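Local coordinates for protein 6-aminohexanoate-dimer hydrolase (Bacillus anthracis, PDB 4GB7) that probably hydrolyses the amide bond of 6-aminohexanoate dimers or related small substrates, as a putative serine hydrolase of the beta-lactamase superfamily, at residues 192-197 against 208-213; 213-218 against 228-233; 362-367 against 378-383; 385-390 against 411-416. One frame throughout, in Å; residues are numbered along the deposited sequence. Where two conformers were deposited one is given.

Contact 1: residues 192-197 against 208-213; sequences VEYPTH and DAQLYL
Q210 reaches out of helix 206-214 into the turn made by Y194 to H197, and nearly all of this contact is gathered round its side chain. CG sits beside the backbone N (chi1 -66°), and a second bend at chi2 (-50°) folds the chain over and brings the amide up to the carbonyl oxygens of P195 and T196. NE2 donates to T196 O at 3.1 Å, but the bond is far from straight: the N-H...O angle is 135°, and NE2 lies well above the plane of the T196 carbonyl. P195 O is almost as close to NE2, at 3.3 Å, yet too badly angled for a bond between them. N206, one turn earlier, fixes both sides of this arrangement: its OD1 takes a hydrogen bond from Q210 NE2 and its ND2 gives one to P195 O.

The other end of the amide faces H197. OE1 lies in the plane of the imidazole at its edge, 3.2 Å from CD2, with the two side chains crossing at about a right angle. The ring is held from both nitrogens, ND1 by D225 and NE2 by E236, while P195 CB lies over one of its faces, toward the rim. Further back, the aliphatic part of Q210 meets Y194, CG lying 3.9 Å from CB; the tyrosine hydroxyl continues to N250.

The turn leaves the end of strand 191-193, which pairs with strand 238-241. Helix 230-235 touches both Y194 and Q210 through M233, and helix 176-179 lies against V192 and Y194.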
loop_
_atom_site.group_PDB
_atom_site.type_symbol
_atom_site.label_atom_id
_atom_site.label_comp_id
_atom_site.label_asym_id
_atom_site.label_seq_id
_atom_site.Cartn_x
_atom_site.Cartn_y
_atom_site.Cartn_z
ATOM N N VAL A 192 17.193 -6.255 -7.698
ATOM C CA VAL A 192 16.825 -6.903 -8.923
ATOM C C VAL A 192 16.453 -5.873 -9.980
ATOM O O VAL A 192 15.823 -4.841 -9.686
ATOM C CB VAL A 192 15.600 -7.830 -8.674
ATOM C CG1 VAL A 192 14.758 -8.041 -9.907
ATOM C CG2 VAL A 192 16.040 -9.169 -8.056
ATOM N N GLU A 193 16.827 -6.177 -11.219
ATOM C CA GLU A 193 16.406 -5.402 -12.389
ATOM C C GLU A 193 15.697 -6.363 -13.367
ATOM O O GLU A 193 15.977 -7.596 -13.378
ATOM C CB GLU A 193 17.621 -4.693 -13.054
ATOM C CG GLU A 193 18.629 -5.650 -13.720
ATOM C CD GLU A 193 19.810 -4.982 -14.460
ATOM O OE1 GLU A 193 20.725 -5.697 -14.868
ATOM O OE2 GLU A 193 19.805 -3.753 -14.619
ATOM N N TYR A 194 14.819 -5.804 -14.180
ATOM C CA TYR A 194 14.096 -6.528 -15.186
ATOM C C TYR A 194 14.398 -5.875 -16.517
ATOM O O TYR A 194 14.731 -4.663 -16.570
ATOM C CB TYR A 194 12.567 -6.426 -14.962
ATOM C CG TYR A 194 12.086 -6.761 -13.545
ATOM C CD1 TYR A 194 11.840 -8.068 -13.159
ATOM C CD2 TYR A 194 11.881 -5.782 -12.615
ATOM C CE1 TYR A 194 11.386 -8.356 -11.888
ATOM C CE2 TYR A 194 11.424 -6.057 -11.352
ATOM C CZ TYR A 194 11.202 -7.369 -10.984
ATOM O OH TYR A 194 10.737 -7.687 -9.729
ATOM N N PRO A 195 14.231 -6.636 -17.604
ATOM C CA PRO A 195 14.231 -6.000 -18.908
ATOM C C PRO A 195 13.127 -4.966 -19.016
ATOM O O PRO A 195 12.149 -5.025 -18.287
ATOM C CB PRO A 195 13.941 -7.154 -19.880
ATOM C CG PRO A 195 14.207 -8.409 -19.125
ATOM C CD PRO A 195 14.032 -8.097 -17.678
ATOM N N THR A 196 13.289 -4.009 -19.917
ATOM C CA THR A 196 12.199 -3.096 -20.241
ATOM C C THR A 196 11.250 -3.639 -21.312
ATOM O O THR A 196 10.109 -3.210 -21.377
ATOM C CB THR A 196 12.717 -1.733 -20.723
ATOM O OG1 THR A 196 13.392 -1.872 -21.978
ATOM C CG2 THR A 196 13.631 -1.082 -19.687
ATOM N N HIS A 197 11.710 -4.565 -22.167
ATOM C CA HIS A 197 10.908 -5.030 -23.327
ATOM C C HIS A 197 10.445 -3.871 -24.184
ATOM O O HIS A 197 9.379 -3.891 -24.789
ATOM C CB HIS A 197 9.742 -5.898 -22.847
ATOM C CG HIS A 197 10.206 -7.090 -22.069
ATOM N ND1 HIS A 197 10.853 -8.114 -22.654
ATOM C CD2 HIS A 197 10.165 -7.373 -20.710
ATOM C CE1 HIS A 197 11.223 -9.010 -21.715
ATOM N NE2 HIS A 197 10.779 -8.573 -20.527
ATOM N N ASP A 208 7.435 -1.021 -11.849
ATOM C CA ASP A 208 6.006 -0.870 -11.968
ATOM C C ASP A 208 5.508 -1.232 -13.405
ATOM O O ASP A 208 4.538 -1.951 -13.565
ATOM C CB ASP A 208 5.597 0.579 -11.681
ATOM C CG ASP A 208 5.585 0.933 -10.206
ATOM O OD1 ASP A 208 5.295 0.092 -9.351
ATOM O OD2 ASP A 208 5.802 2.108 -9.900
ATOM N N ALA A 209 6.168 -0.683 -14.436
ATOM C CA ALA A 209 5.838 -0.943 -15.840
ATOM C C ALA A 209 5.762 -2.455 -16.062
ATOM O O ALA A 209 4.792 -2.960 -16.608
ATOM C CB ALA A 209 6.888 -0.302 -16.761
ATOM N N GLN A 210 6.758 -3.174 -15.572
ATOM C CA GLN A 210 6.813 -4.630 -15.794
ATOM C C GLN A 210 5.673 -5.374 -15.129
ATOM O O GLN A 210 5.108 -6.318 -15.708
ATOM C CB GLN A 210 8.144 -5.235 -15.390
ATOM C CG GLN A 210 9.316 -4.770 -16.263
ATOM C CD GLN A 210 9.053 -4.893 -17.754
ATOM O OE1 GLN A 210 8.750 -5.980 -18.238
ATOM N NE2 GLN A 210 9.138 -3.765 -18.484
ATOM N N LEU A 211 5.288 -4.936 -13.933
ATOM C CA LEU A 211 4.169 -5.589 -13.247
ATOM C C LEU A 211 2.899 -5.348 -14.008
ATOM O O LEU A 211 2.100 -6.245 -14.203
ATOM C CB LEU A 211 4.045 -5.036 -11.818
ATOM C CG LEU A 211 2.858 -5.546 -10.973
ATOM C CD1 LEU A 211 3.160 -6.982 -10.549
ATOM C CD2 LEU A 211 2.608 -4.617 -9.776
ATOM N N TYR A 212 2.722 -4.113 -14.486
ATOM C CA TYR A 212 1.536 -3.824 -15.271
ATOM C C TYR A 212 1.522 -4.522 -16.661
ATOM O O TYR A 212 0.486 -4.998 -17.069
ATOM C CB TYR A 212 1.339 -2.326 -15.420
ATOM C CG TYR A 212 1.178 -1.566 -14.104
ATOM C CD1 TYR A 212 0.650 -2.171 -12.970
ATOM C CD2 TYR A 212 1.452 -0.226 -14.034
ATOM C CE1 TYR A 212 0.483 -1.480 -11.791
ATOM C CE2 TYR A 212 1.329 0.474 -12.840
ATOM C CZ TYR A 212 0.807 -0.130 -11.740
ATOM O OH TYR A 212 0.667 0.589 -10.579
ATOM N N LEU A 213 2.667 -4.605 -17.351
ATOM C CA LEU A 213 2.760 -5.362 -18.595
ATOM C C LEU A 213 2.472 -6.852 -18.327
ATOM O O LEU A 213 1.700 -7.485 -19.036
ATOM C CB LEU A 213 4.124 -5.201 -19.221
ATOM C CG LEU A 213 4.344 -3.831 -19.887
ATOM C CD1 LEU A 213 5.848 -3.553 -19.971
ATOM C CD2 LEU A 213 3.640 -3.741 -21.242
#

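Contact 2: residues 213-218 against 228-233; sequences LASNIL and MKIYDM
A214, in the last turn of helix 206-214, meets the start of helix 230-235 with both its methyl group and its carbonyl. CB rests against the backbone at the second helix's beginning, 3.7 Å from K229 O and 3.9 Å from I230 CA, with M233 CB at 4.3 Å. So small a side chain allows the two backbones to come close, the CA atoms of A214 and K229 being 4.6 Å apart. A214 O receives a CA-H...O contact from K229 CA at 3.2 Å. M228 O is equally near A214 O, but two acceptors cannot bond; R220 NH2 donates to M228 O and to L213 O.

One helix stops here where another starts. On the other segment, K229 is the N-cap residue, and D232 OD2 accepts from M228 N with its anti lone pair at 2.9 Å and more weakly from K229 N.

S215 turns its CB away from the second segment, but OG still lies 3.8 Å from I230 CG1, a branch that sits anti to its carbonyl carbon (chi1 -67°) and is thereby placed beside the hydroxyl. The hydroxyl is bonded to L211 O and Q298 NE2.

At N216, positive phi and two bonds back into the last turn form a Schellman motif, including N216 N to L213 O at 3.0 Å. Beyond it, I217 and L218 turn back onto Y212 of helix 206-214.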
loop_
_atom_site.group_PDB
_atom_site.type_symbol
_atom_site.label_atom_id
_atom_site.label_comp_id
_atom_site.label_asym_id
_atom_site.label_seq_id
_atom_site.Cartn_x
_atom_site.Cartn_y
_atom_site.Cartn_z
ATOM N N LEU A 213 2.667 -4.605 -17.351
ATOM C CA LEU A 213 2.760 -5.362 -18.595
ATOM C C LEU A 213 2.472 -6.852 -18.327
ATOM O O LEU A 213 1.700 -7.485 -19.036
ATOM C CB LEU A 213 4.124 -5.201 -19.221
ATOM C CG LEU A 213 4.344 -3.831 -19.887
ATOM C CD1 LEU A 213 5.848 -3.553 -19.971
ATOM C CD2 LEU A 213 3.640 -3.741 -21.242
ATOM N N ALA A 214 3.056 -7.381 -17.270
ATOM C CA ALA A 214 2.772 -8.775 -16.833
ATOM C C ALA A 214 1.294 -9.060 -16.594
ATOM O O ALA A 214 0.809 -10.182 -16.846
ATOM C CB ALA A 214 3.586 -9.117 -15.594
ATOM N N SER A 215 0.579 -8.038 -16.110
ATOM C CA SER A 215 -0.823 -8.131 -15.784
ATOM C C SER A 215 -1.723 -7.738 -16.947
ATOM O O SER A 215 -2.936 -7.683 -16.781
ATOM C CB SER A 215 -1.151 -7.188 -14.617
ATOM O OG SER A 215 -0.352 -7.435 -13.502
ATOM N N ASN A 216 -1.123 -7.411 -18.100
ATOM C CA ASN A 216 -1.859 -7.054 -19.289
ATOM C C ASN A 216 -2.652 -5.754 -19.166
ATOM O O ASN A 216 -3.719 -5.632 -19.762
ATOM C CB ASN A 216 -2.793 -8.204 -19.717
ATOM C CG ASN A 216 -3.255 -8.068 -21.156
ATOM O OD1 ASN A 216 -2.516 -7.580 -21.998
ATOM N ND2 ASN A 216 -4.480 -8.501 -21.438
ATOM N N ILE A 217 -2.166 -4.804 -18.365
ATOM C CA ILE A 217 -2.900 -3.542 -18.189
ATOM C C ILE A 217 -2.092 -2.344 -18.686
ATOM O O ILE A 217 -2.494 -1.196 -18.486
ATOM C CB ILE A 217 -3.425 -3.331 -16.736
ATOM C CG1 ILE A 217 -2.312 -3.120 -15.712
ATOM C CG2 ILE A 217 -4.323 -4.476 -16.307
ATOM C CD1 ILE A 217 -2.838 -2.726 -14.327
ATOM N N LEU A 218 -0.937 -2.620 -19.303
ATOM C CA LEU A 218 -0.286 -1.664 -20.224
ATOM C C LEU A 218 -0.218 -2.320 -21.600
ATOM O O LEU A 218 -0.347 -3.538 -21.720
ATOM C CB LEU A 218 1.104 -1.265 -19.760
ATOM C CG LEU A 218 1.149 -0.322 -18.551
ATOM C CD1 LEU A 218 2.572 -0.163 -18.041
ATOM C CD2 LEU A 218 0.509 1.013 -18.925
HETATM N N MSE A 228 4.026 -12.592 -19.454
HETATM C CA MSE A 228 2.607 -12.778 -19.788
HETATM C C MSE A 228 1.707 -12.921 -18.565
HETATM O O MSE A 228 0.497 -12.813 -18.676
HETATM C CB MSE A 228 2.430 -13.997 -20.724
HETATM C CG MSE A 228 3.182 -13.911 -22.088
HETATM SE SE MSE A 228 2.539 -12.413 -23.170
HETATM C CE MSE A 228 0.827 -13.210 -23.741
ATOM N N LYS A 229 2.333 -13.143 -17.411
ATOM C CA LYS A 229 1.674 -13.223 -16.132
ATOM C C LYS A 229 2.696 -12.786 -15.099
ATOM O O LYS A 229 3.881 -12.774 -15.380
ATOM C CB LYS A 229 1.192 -14.637 -15.892
ATOM C CG LYS A 229 2.282 -15.669 -15.797
ATOM C CD LYS A 229 1.682 -17.050 -15.625
ATOM C CE LYS A 229 2.741 -18.104 -15.447
ATOM N NZ LYS A 229 2.162 -19.392 -15.003
ATOM N N ILE A 230 2.245 -12.446 -13.893
ATOM C CA ILE A 230 3.131 -11.906 -12.849
ATOM C C ILE A 230 4.338 -12.819 -12.555
ATOM O O ILE A 230 5.470 -12.342 -12.424
ATOM C CB ILE A 230 2.325 -11.582 -11.567
ATOM C CG1 ILE A 230 1.364 -10.417 -11.814
ATOM C CG2 ILE A 230 3.252 -11.243 -10.387
ATOM C CD1 ILE A 230 0.340 -10.306 -10.702
ATOM N N TYR A 231 4.120 -14.121 -12.459
ATOM C CA TYR A 231 5.230 -14.972 -12.134
ATOM C C TYR A 231 6.324 -14.993 -13.194
ATOM O O TYR A 231 7.508 -15.223 -12.862
ATOM C CB TYR A 231 4.749 -16.388 -11.841
ATOM C CG TYR A 231 3.781 -16.549 -10.670
ATOM C CD1 TYR A 231 3.694 -15.613 -9.645
ATOM C CD2 TYR A 231 2.962 -17.648 -10.586
ATOM C CE1 TYR A 231 2.829 -15.776 -8.593
ATOM C CE2 TYR A 231 2.087 -17.823 -9.509
ATOM C CZ TYR A 231 2.017 -16.887 -8.520
ATOM O OH TYR A 231 1.167 -17.049 -7.446
ATOM N N ASP A 232 5.948 -14.766 -14.448
ATOM C CA ASP A 232 6.934 -14.615 -15.542
ATOM C C ASP A 232 7.931 -13.491 -15.254
ATOM O O ASP A 232 9.126 -13.587 -15.524
ATOM C CB ASP A 232 6.247 -14.307 -16.879
ATOM C CG ASP A 232 5.506 -15.485 -17.482
ATOM O OD1 ASP A 232 5.579 -16.653 -16.974
ATOM O OD2 ASP A 232 4.855 -15.203 -18.524
HETATM N N MSE A 233 7.418 -12.396 -14.729
HETATM C CA MSE A 233 8.262 -11.263 -14.358
HETATM C C MSE A 233 9.298 -11.663 -13.323
HETATM O O MSE A 233 10.443 -11.275 -13.399
HETATM C CB MSE A 233 7.393 -10.088 -13.863
HETATM C CG MSE A 233 8.190 -8.855 -13.430
HETATM SE SE MSE A 233 7.179 -7.549 -12.462
HETATM C CE MSE A 233 7.081 -8.545 -10.784
#

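Contact 3: residues 362-367 against 378-383; sequences PHNEQG and TLYIDP
Two side-chain amides from one tight turn reach across to two polar side chains of a strand: N364 binds Y380, and Q366 binds D382. N364 ND2 approaches the tyrosine at the ring edge, in its plane, and donates to OH at 3.0 Å; the hydroxyl lies in the amide plane, although the two flat groups are turned 66° apart. Through its other end N364 shapes the turn, since OD1 accepts from Q366 N at 2.9 Å in an Asx turn laid over the type I beta turn N364-G367.

Q366 is bent at chi2 (-67°), which turns its amide toward D382. The bond from NE2 to OD2 is short and nearly straight, 2.8 Å with an N-H...O angle of 163°, and uses the syn lone pair, with the amide plane almost perpendicular to the carboxylate. Its OE1 is bonded to H415 NE2. D382 OD1 bonds instead to A385 N, so both oxygens are engaged. P383 CD closes the contact against G367 O at 3.4 Å.

The turn links strand 359-361 to strand 369-373, the edge of the five-stranded antiparallel sheet and the neighbour of strand 377-382. Helix 402-417 packs against both segments, I411 touching N364 and A414 touching D382.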
loop_
_atom_site.group_PDB
_atom_site.type_symbol
_atom_site.label_atom_id
_atom_site.label_comp_id
_atom_site.label_asym_id
_atom_site.label_seq_id
_atom_site.Cartn_x
_atom_site.Cartn_y
_atom_site.Cartn_z
ATOM N N PRO A 362 9.616 6.661 9.243
ATOM C CA PRO A 362 10.302 7.922 8.987
ATOM C C PRO A 362 11.184 8.438 10.121
ATOM O O PRO A 362 11.919 9.390 9.922
ATOM C CB PRO A 362 9.121 8.914 8.793
ATOM C CG PRO A 362 7.967 8.316 9.541
ATOM C CD PRO A 362 8.157 6.833 9.276
ATOM N N HIS A 363 11.015 7.894 11.320
ATOM C CA HIS A 363 11.613 8.444 12.565
ATOM C C HIS A 363 11.276 9.896 12.765
ATOM O O HIS A 363 12.155 10.740 12.972
ATOM C CB HIS A 363 13.126 8.204 12.574
ATOM C CG HIS A 363 13.479 6.746 12.571
ATOM N ND1 HIS A 363 14.032 6.114 11.496
ATOM C CD2 HIS A 363 13.256 5.769 13.524
ATOM C CE1 HIS A 363 14.185 4.810 11.797
ATOM N NE2 HIS A 363 13.714 4.602 13.023
ATOM N N ASN A 364 9.989 10.180 12.741
ATOM C CA ASN A 364 9.500 11.493 13.017
ATOM C C ASN A 364 9.255 11.645 14.519
ATOM O O ASN A 364 9.430 10.692 15.308
ATOM C CB ASN A 364 8.314 11.890 12.115
ATOM C CG ASN A 364 6.973 11.279 12.529
ATOM O OD1 ASN A 364 6.862 10.556 13.525
ATOM N ND2 ASN A 364 5.924 11.559 11.724
ATOM N N GLU A 365 8.847 12.840 14.929
ATOM C CA GLU A 365 8.729 13.103 16.357
ATOM C C GLU A 365 7.580 12.338 17.003
ATOM O O GLU A 365 7.482 12.341 18.243
ATOM C CB GLU A 365 8.604 14.590 16.662
ATOM C CG GLU A 365 7.333 15.237 16.172
ATOM C CD GLU A 365 7.233 16.667 16.659
ATOM O OE1 GLU A 365 7.055 16.926 17.882
ATOM O OE2 GLU A 365 7.293 17.517 15.807
ATOM N N GLN A 366 6.701 11.733 16.180
ATOM C CA GLN A 366 5.570 10.954 16.725
ATOM C C GLN A 366 5.844 9.496 16.788
ATOM O O GLN A 366 5.018 8.757 17.318
ATOM C CB GLN A 366 4.329 11.133 15.883
ATOM C CG GLN A 366 3.968 12.586 15.659
ATOM C CD GLN A 366 3.540 13.272 16.930
ATOM O OE1 GLN A 366 4.279 14.053 17.494
ATOM N NE2 GLN A 366 2.346 12.950 17.404
ATOM N N GLY A 367 6.949 9.057 16.208
ATOM C CA GLY A 367 7.190 7.617 16.150
ATOM C C GLY A 367 6.225 6.978 15.122
ATOM O O GLY A 367 5.883 5.783 15.252
ATOM N N THR A 378 -1.586 7.176 1.009
ATOM C CA THR A 378 -0.906 6.990 2.281
ATOM C C THR A 378 -1.834 6.327 3.296
ATOM O O THR A 378 -2.999 6.722 3.420
ATOM C CB THR A 378 -0.429 8.323 2.905
ATOM O OG1 THR A 378 0.397 9.041 1.968
ATOM C CG2 THR A 378 0.372 8.091 4.218
ATOM N N LEU A 379 -1.287 5.331 3.998
ATOM C CA LEU A 379 -1.818 4.926 5.306
ATOM C C LEU A 379 -0.801 5.281 6.346
ATOM O O LEU A 379 0.338 4.746 6.332
ATOM C CB LEU A 379 -2.110 3.417 5.363
ATOM C CG LEU A 379 -2.591 2.869 6.693
ATOM C CD1 LEU A 379 -3.879 3.490 7.250
ATOM C CD2 LEU A 379 -2.717 1.338 6.554
ATOM N N TYR A 380 -1.172 6.123 7.266
ATOM C CA TYR A 380 -0.225 6.737 8.241
ATOM C C TYR A 380 -0.753 6.476 9.669
ATOM O O TYR A 380 -1.912 6.797 9.997
ATOM C CB TYR A 380 -0.139 8.232 7.968
ATOM C CG TYR A 380 0.689 9.053 8.947
ATOM C CD1 TYR A 380 2.058 9.291 8.737
ATOM C CD2 TYR A 380 0.113 9.635 10.061
ATOM C CE1 TYR A 380 2.813 10.061 9.619
ATOM C CE2 TYR A 380 0.856 10.401 10.949
ATOM C CZ TYR A 380 2.205 10.637 10.706
ATOM O OH TYR A 380 2.950 11.415 11.562
ATOM N N ILE A 381 0.092 5.887 10.517
ATOM C CA ILE A 381 -0.305 5.533 11.864
ATOM C C ILE A 381 0.623 6.243 12.826
ATOM O O ILE A 381 1.858 6.055 12.762
ATOM C CB ILE A 381 -0.237 4.002 12.080
ATOM C CG1 ILE A 381 -1.114 3.299 10.971
ATOM C CG2 ILE A 381 -0.635 3.672 13.518
ATOM C CD1 ILE A 381 -1.043 1.823 11.024
ATOM N N ASP A 382 0.039 6.992 13.740
ATOM C CA ASP A 382 0.768 7.775 14.753
ATOM C C ASP A 382 0.428 7.216 16.123
ATOM O O ASP A 382 -0.604 7.459 16.664
ATOM C CB ASP A 382 0.351 9.248 14.632
ATOM C CG ASP A 382 0.918 10.147 15.717
ATOM O OD1 ASP A 382 1.465 9.628 16.696
ATOM O OD2 ASP A 382 0.871 11.409 15.551
ATOM N N PRO A 383 1.319 6.377 16.680
ATOM C CA PRO A 383 1.032 5.786 17.971
ATOM C C PRO A 383 1.153 6.759 19.157
ATOM O O PRO A 383 0.619 6.462 20.232
ATOM C CB PRO A 383 2.041 4.673 18.070
ATOM C CG PRO A 383 3.048 4.922 17.055
ATOM C CD PRO A 383 2.637 6.038 16.167
#

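Contact 4: residues 385-390 against 411-416; sequences AKMVIV and IDIAHH
I413 and A414 carry the helix side of this contact, meeting A385, just before strand 387-393, and M387 and I389 within it. I413 comes first. Its CG2 branch reaches the selenium of M387 at 3.9 Å, while CD1, on the other branch, extends to I389 CD1 at 4.5 Å, a looser touch. F113 of the adjacent strand 110-117 packs on I413 and I389 alike.

A414 follows with a methyl group only, and it meets two residues of the strand side. Its CB stands 3.7 Å from A385 CB and 3.8 Å from M387 CE. The selenomethionine is extended through chi1 and chi2, CG lying anti to the backbone N (-175°), and bends at chi3 (67°). Extension carries SE out to the helix backbone, 3.8 Å from A414 CA, and the bend then lays CE against the alanine methyl. M387 belongs to a G1 beta bulge, in which it and K386 both face D382.

Over these short spans the helix and strand axes pass 10.0 Å apart at 140°, so helix 402-417 lies slantwise on one face of the five-stranded sheet. All five touching residues are buried and the interactions between them are entirely apolar. Burial of apolar side chains, the selenomethionine standing in for methionine, rather than directional bonding, therefore joins helix to sheet here, with the alanines permitting the close approach.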
loop_
_atom_site.group_PDB
_atom_site.type_symbol
_atom_site.label_atom_id
_atom_site.label_comp_id
_atom_site.label_asym_id
_atom_site.label_seq_id
_atom_site.Cartn_x
_atom_site.Cartn_y
_atom_site.Cartn_z
ATOM N N ALA A 385 0.015 10.075 19.181
ATOM C CA ALA A 385 -1.271 10.765 19.208
ATOM C C ALA A 385 -2.467 9.861 19.025
ATOM O O ALA A 385 -3.617 10.335 19.037
ATOM C CB ALA A 385 -1.308 11.909 18.218
ATOM N N LYS A 386 -2.220 8.566 18.860
ATOM C CA LYS A 386 -3.282 7.601 18.650
ATOM C C LYS A 386 -4.157 8.020 17.452
ATOM O O LYS A 386 -5.363 8.135 17.574
ATOM C CB LYS A 386 -4.072 7.444 19.966
ATOM C CG LYS A 386 -3.215 6.883 21.101
ATOM C CD LYS A 386 -3.533 7.511 22.459
ATOM C CE LYS A 386 -3.058 8.967 22.604
ATOM N NZ LYS A 386 -4.178 9.930 22.885
HETATM N N MSE A 387 -3.513 8.300 16.314
HETATM C CA MSE A 387 -4.171 8.812 15.131
HETATM C C MSE A 387 -3.862 7.954 13.926
HETATM O O MSE A 387 -2.747 7.425 13.775
HETATM C CB MSE A 387 -3.745 10.260 14.880
HETATM C CG MSE A 387 -4.446 10.893 13.759
HETATM SE SE MSE A 387 -3.742 12.665 13.299
HETATM C CE MSE A 387 -2.032 11.886 12.684
ATOM N N VAL A 388 -4.892 7.724 13.128
ATOM C CA VAL A 388 -4.773 7.073 11.815
ATOM C C VAL A 388 -5.202 8.085 10.749
ATOM O O VAL A 388 -6.268 8.711 10.870
ATOM C CB VAL A 388 -5.665 5.839 11.726
ATOM C CG1 VAL A 388 -5.644 5.199 10.321
ATOM C CG2 VAL A 388 -5.288 4.836 12.800
ATOM N N ILE A 389 -4.415 8.185 9.673
ATOM C CA ILE A 389 -4.818 8.940 8.495
ATOM C C ILE A 389 -4.779 8.024 7.279
ATOM O O ILE A 389 -3.807 7.295 7.061
ATOM C CB ILE A 389 -3.978 10.186 8.286
ATOM C CG1 ILE A 389 -4.210 11.184 9.464
ATOM C CG2 ILE A 389 -4.185 10.826 6.920
ATOM C CD1 ILE A 389 -3.458 12.487 9.306
ATOM N N VAL A 390 -5.861 8.047 6.542
ATOM C CA VAL A 390 -5.984 7.424 5.218
ATOM C C VAL A 390 -6.087 8.509 4.201
ATOM O O VAL A 390 -6.938 9.384 4.310
ATOM C CB VAL A 390 -7.188 6.473 5.108
ATOM C CG1 VAL A 390 -7.282 5.882 3.698
ATOM C CG2 VAL A 390 -7.047 5.316 6.118
ATOM N N ILE A 411 1.653 15.627 11.245
ATOM C CA ILE A 411 2.144 15.992 12.568
ATOM C C ILE A 411 1.359 17.170 13.153
ATOM O O ILE A 411 0.901 17.123 14.310
ATOM C CB ILE A 411 3.667 16.279 12.559
ATOM C CG1 ILE A 411 4.470 15.055 12.082
ATOM C CG2 ILE A 411 4.087 16.706 13.981
ATOM C CD1 ILE A 411 5.956 15.288 11.850
ATOM N N ASP A 412 1.168 18.229 12.371
ATOM C CA ASP A 412 0.390 19.333 12.833
ATOM C C ASP A 412 -1.053 19.000 13.158
ATOM O O ASP A 412 -1.591 19.502 14.168
ATOM C CB ASP A 412 0.434 20.476 11.833
ATOM C CG ASP A 412 1.814 21.154 11.763
ATOM O OD1 ASP A 412 2.645 21.041 12.720
ATOM O OD2 ASP A 412 2.034 21.838 10.747
ATOM N N ILE A 413 -1.682 18.163 12.332
ATOM C CA ILE A 413 -3.027 17.699 12.657
ATOM C C ILE A 413 -3.048 16.948 13.995
ATOM O O ILE A 413 -3.891 17.196 14.836
ATOM C CB ILE A 413 -3.673 16.852 11.524
ATOM C CG1 ILE A 413 -3.896 17.702 10.288
ATOM C CG2 ILE A 413 -4.972 16.175 12.048
ATOM C CD1 ILE A 413 -4.198 16.893 9.036
ATOM N N ALA A 414 -2.136 15.991 14.170
ATOM C CA ALA A 414 -2.046 15.261 15.426
ATOM C C ALA A 414 -1.925 16.221 16.636
ATOM O O ALA A 414 -2.583 16.047 17.665
ATOM C CB ALA A 414 -0.838 14.302 15.388
ATOM N N HIS A 415 -1.028 17.192 16.554
ATOM C CA HIS A 415 -0.790 18.068 17.704
ATOM C C HIS A 415 -2.029 18.930 17.979
ATOM O O HIS A 415 -2.332 19.239 19.118
ATOM C CB HIS A 415 0.414 18.954 17.450
ATOM C CG HIS A 415 1.711 18.204 17.446
ATOM N ND1 HIS A 415 2.891 18.777 17.140
ATOM C CD2 HIS A 415 1.980 16.846 17.676
ATOM C CE1 HIS A 415 3.864 17.840 17.238
ATOM N NE2 HIS A 415 3.294 16.669 17.544
ATOM N N HIS A 416 -2.725 19.336 16.928
ATOM C CA HIS A 416 -4.002 20.039 17.066
ATOM C C HIS A 416 -5.062 19.217 17.774
ATOM O O HIS A 416 -5.714 19.706 18.706
ATOM C CB HIS A 416 -4.476 20.501 15.712
ATOM C CG HIS A 416 -5.839 21.121 15.727
ATOM N ND1 HIS A 416 -6.051 22.394 16.111
ATOM C CD2 HIS A 416 -7.056 20.606 15.373
ATOM C CE1 HIS A 416 -7.357 22.679 16.001
ATOM N NE2 HIS A 416 -7.978 21.579 15.548
#

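The contacts fall into two pairs on opposite sides of the chain's centre, following one another in series along the sequence. Contacts 1 and 2, with centres about 9 Å apart, share L213 and helix 206-214, so one helix is fixed first to the preceding turn and then to the next helix. Contacts 3 and 4, also about 9 Å apart, share the five-stranded antiparallel sheet through its neighbouring strands 377-382 and 387-393; a probable hydrogen bond between Q366 OE1 and H415 NE2 ties the turn to helix 402-417. Between the pairs, centres lie 31 to 38 Å apart without touching, consistent with the helical region and the sheet region of a beta-lactamase-type fold.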